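Local coordinates for 3-oxoacyl-(Acyl-carrier protein) synthase (Burkholderia xenovorans, PDB 4EFI) that probably catalyses the decarboxylative condensation of an acyl group with malonyl-acyl-carrier protein in fatty acid synthesis or a related pathway, at residues A266-Q271 / L308-E313. Residues are numbered along the deposited sequence; the frame is centred on the assembly and turned at random.
Sequences AFLFHQ and LLITTE
Leu309 reaches from the helix to both Leu268 and Gln271: CG anti to the backbone N (chi1 -163°) carries CD2 to Leu268 and both methyls to the Gln271 amide. Its CD2 meets Leu268 CD2 at 3.6 Å. Both methyls lie over one face of the amide, with CD1 3.9 Å from Gln271 CD and CD2 3.6 Å from Gln271 NE2. Polar bonds at both ends fix the rotation of the amide: Gln271 NE2 donates, in the amide plane, to Phe269 O at 3.0 Å and 179°, and Gln271 OE1 accepts from Asn294 N. The bend of the glutamine chain at chi2 (-78°) folds it back to reach that carbonyl. One residue on, Ile310 meets the other branch of Leu268, CG1 to CD1 at 3.8 Å and nearly at right angles; both residues also rest on Met327 of strand 323-331. Thr311 packs on Val22, its OG1 hydrogen-bonded with Ser24 OG and Thr351 OG1. Thr312 OG1 bonds to Glu313 OE2 (2.7 Å), and to ND2 of the same Asn294, tying this helix to the loop that holds Gln271. Next to Gln271, His270 touches Cys128 and Asn300, consistent with the Cys-His-Asn triad of this family. Helix 305-313 is sandwiched between the sheet of strand 266-269 and the other sheet, whose strand 17-26 lies on the far side of the helix, as are the central helices of the layered thiolase fold.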
loop_
_atom_site.group_PDB
_atom_site.type_symbol
_atom_site.label_atom_id
_atom_site.label_comp_id
_atom_site.label_asym_id
_atom_site.label_seq_id
_atom_site.Cartn_x
_atom_site.Cartn_y
_atom_site.Cartn_z
ATOM N N ALA A 266 8.931 -11.941 8.703
ATOM C CA ALA A 266 7.538 -11.546 8.526
ATOM C C ALA A 266 7.123 -11.672 7.073
ATOM O O ALA A 266 7.928 -11.470 6.159
ATOM C CB ALA A 266 7.300 -10.123 9.009
ATOM N N PHE A 267 5.836 -11.956 6.890
ATOM C CA PHE A 267 5.149 -11.927 5.608
ATOM C C PHE A 267 4.121 -10.807 5.697
ATOM O O PHE A 267 3.149 -10.910 6.447
ATOM C CB PHE A 267 4.451 -13.264 5.353
ATOM C CG PHE A 267 5.401 -14.452 5.376
ATOM C CD1 PHE A 267 6.202 -14.758 4.283
ATOM C CD2 PHE A 267 5.507 -15.238 6.504
ATOM C CE1 PHE A 267 7.076 -15.848 4.330
ATOM C CE2 PHE A 267 6.371 -16.301 6.544
ATOM C CZ PHE A 267 7.156 -16.604 5.468
ATOM N N LEU A 268 4.358 -9.740 4.942
ATOM C CA LEU A 268 3.578 -8.508 5.020
ATOM C C LEU A 268 2.591 -8.466 3.877
ATOM O O LEU A 268 3.003 -8.292 2.724
ATOM C CB LEU A 268 4.533 -7.329 4.935
ATOM C CG LEU A 268 5.630 -7.332 5.993
ATOM C CD1 LEU A 268 6.715 -6.350 5.632
ATOM C CD2 LEU A 268 5.030 -6.986 7.346
ATOM N N PHE A 269 1.312 -8.641 4.181
ATOM C CA PHE A 269 0.261 -8.616 3.181
ATOM C C PHE A 269 -0.470 -7.302 3.201
ATOM O O PHE A 269 -0.699 -6.712 4.258
ATOM C CB PHE A 269 -0.772 -9.707 3.456
ATOM C CG PHE A 269 -0.299 -11.098 3.136
ATOM C CD1 PHE A 269 0.494 -11.789 4.031
ATOM C CD2 PHE A 269 -0.623 -11.704 1.934
ATOM C CE1 PHE A 269 0.954 -13.080 3.741
ATOM C CE2 PHE A 269 -0.175 -12.985 1.643
ATOM C CZ PHE A 269 0.616 -13.670 2.555
ATOM N N HIS A 270 -0.927 -6.877 2.035
ATOM C CA HIS A 270 -1.903 -5.818 1.971
ATOM C C HIS A 270 -3.039 -6.173 2.897
ATOM O O HIS A 270 -3.531 -7.317 2.884
ATOM C CB HIS A 270 -2.410 -5.656 0.550
ATOM C CG HIS A 270 -3.687 -4.874 0.457
ATOM N ND1 HIS A 270 -3.811 -3.636 0.960
ATOM C CD2 HIS A 270 -4.922 -5.203 -0.087
ATOM C CE1 HIS A 270 -5.056 -3.191 0.742
ATOM N NE2 HIS A 270 -5.734 -4.150 0.102
ATOM N N GLN A 271 -3.469 -5.215 3.713
ATOM C CA GLN A 271 -4.436 -5.461 4.775
ATOM C C GLN A 271 -5.861 -5.369 4.236
ATOM O O GLN A 271 -6.601 -4.433 4.530
ATOM C CB GLN A 271 -4.201 -4.484 5.923
ATOM C CG GLN A 271 -2.785 -4.602 6.513
ATOM C CD GLN A 271 -2.651 -5.791 7.434
ATOM O OE1 GLN A 271 -3.182 -5.793 8.546
ATOM N NE2 GLN A 271 -1.922 -6.815 6.978
ATOM N N LEU A 308 2.725 1.016 6.051
ATOM C CA LEU A 308 2.145 1.333 7.363
ATOM C C LEU A 308 2.325 0.140 8.303
ATOM O O LEU A 308 2.690 0.295 9.480
ATOM C CB LEU A 308 0.667 1.726 7.228
ATOM C CG LEU A 308 -0.028 2.123 8.538
ATOM C CD1 LEU A 308 0.579 3.356 9.164
ATOM C CD2 LEU A 308 -1.518 2.310 8.256
ATOM N N LEU A 309 2.170 -1.060 7.773
ATOM C CA LEU A 309 2.380 -2.278 8.537
ATOM C C LEU A 309 3.844 -2.346 9.012
ATOM O O LEU A 309 4.120 -2.703 10.169
ATOM C CB LEU A 309 2.011 -3.485 7.675
ATOM C CG LEU A 309 1.781 -4.823 8.341
ATOM C CD1 LEU A 309 0.594 -4.767 9.255
ATOM C CD2 LEU A 309 1.571 -5.831 7.233
ATOM N N ILE A 310 4.789 -2.009 8.135
ATOM C CA ILE A 310 6.197 -1.994 8.520
ATOM C C ILE A 310 6.405 -1.039 9.683
ATOM O O ILE A 310 7.042 -1.386 10.668
ATOM C CB ILE A 310 7.104 -1.590 7.339
ATOM C CG1 ILE A 310 7.029 -2.651 6.250
ATOM C CG2 ILE A 310 8.552 -1.352 7.793
ATOM C CD1 ILE A 310 7.684 -2.274 4.951
ATOM N N THR A 311 5.898 0.187 9.578
ATOM C CA THR A 311 6.209 1.171 10.616
ATOM C C THR A 311 5.516 0.884 11.938
ATOM O O THR A 311 6.115 1.087 12.999
ATOM C CB THR A 311 5.987 2.641 10.171
ATOM O OG1 THR A 311 4.594 2.905 9.950
ATOM C CG2 THR A 311 6.760 2.950 8.916
ATOM N N THR A 312 4.277 0.419 11.918
ATOM C CA THR A 312 3.560 0.188 13.159
ATOM C C THR A 312 3.912 -1.148 13.810
ATOM O O THR A 312 3.810 -1.267 15.040
ATOM C CB THR A 312 2.018 0.284 13.015
ATOM O OG1 THR A 312 1.518 -0.822 12.264
ATOM C CG2 THR A 312 1.594 1.568 12.370
ATOM N N GLU A 313 4.326 -2.151 13.028
ATOM C CA GLU A 313 4.541 -3.491 13.589
ATOM C C GLU A 313 6.005 -3.898 13.692
ATOM O O GLU A 313 6.335 -4.729 14.549
ATOM C CB GLU A 313 3.776 -4.557 12.787
ATOM C CG GLU A 313 2.282 -4.306 12.632
ATOM C CD GLU A 313 1.591 -3.958 13.924
ATOM O OE1 GLU A 313 1.539 -4.833 14.817
ATOM O OE2 GLU A 313 1.062 -2.831 14.063
#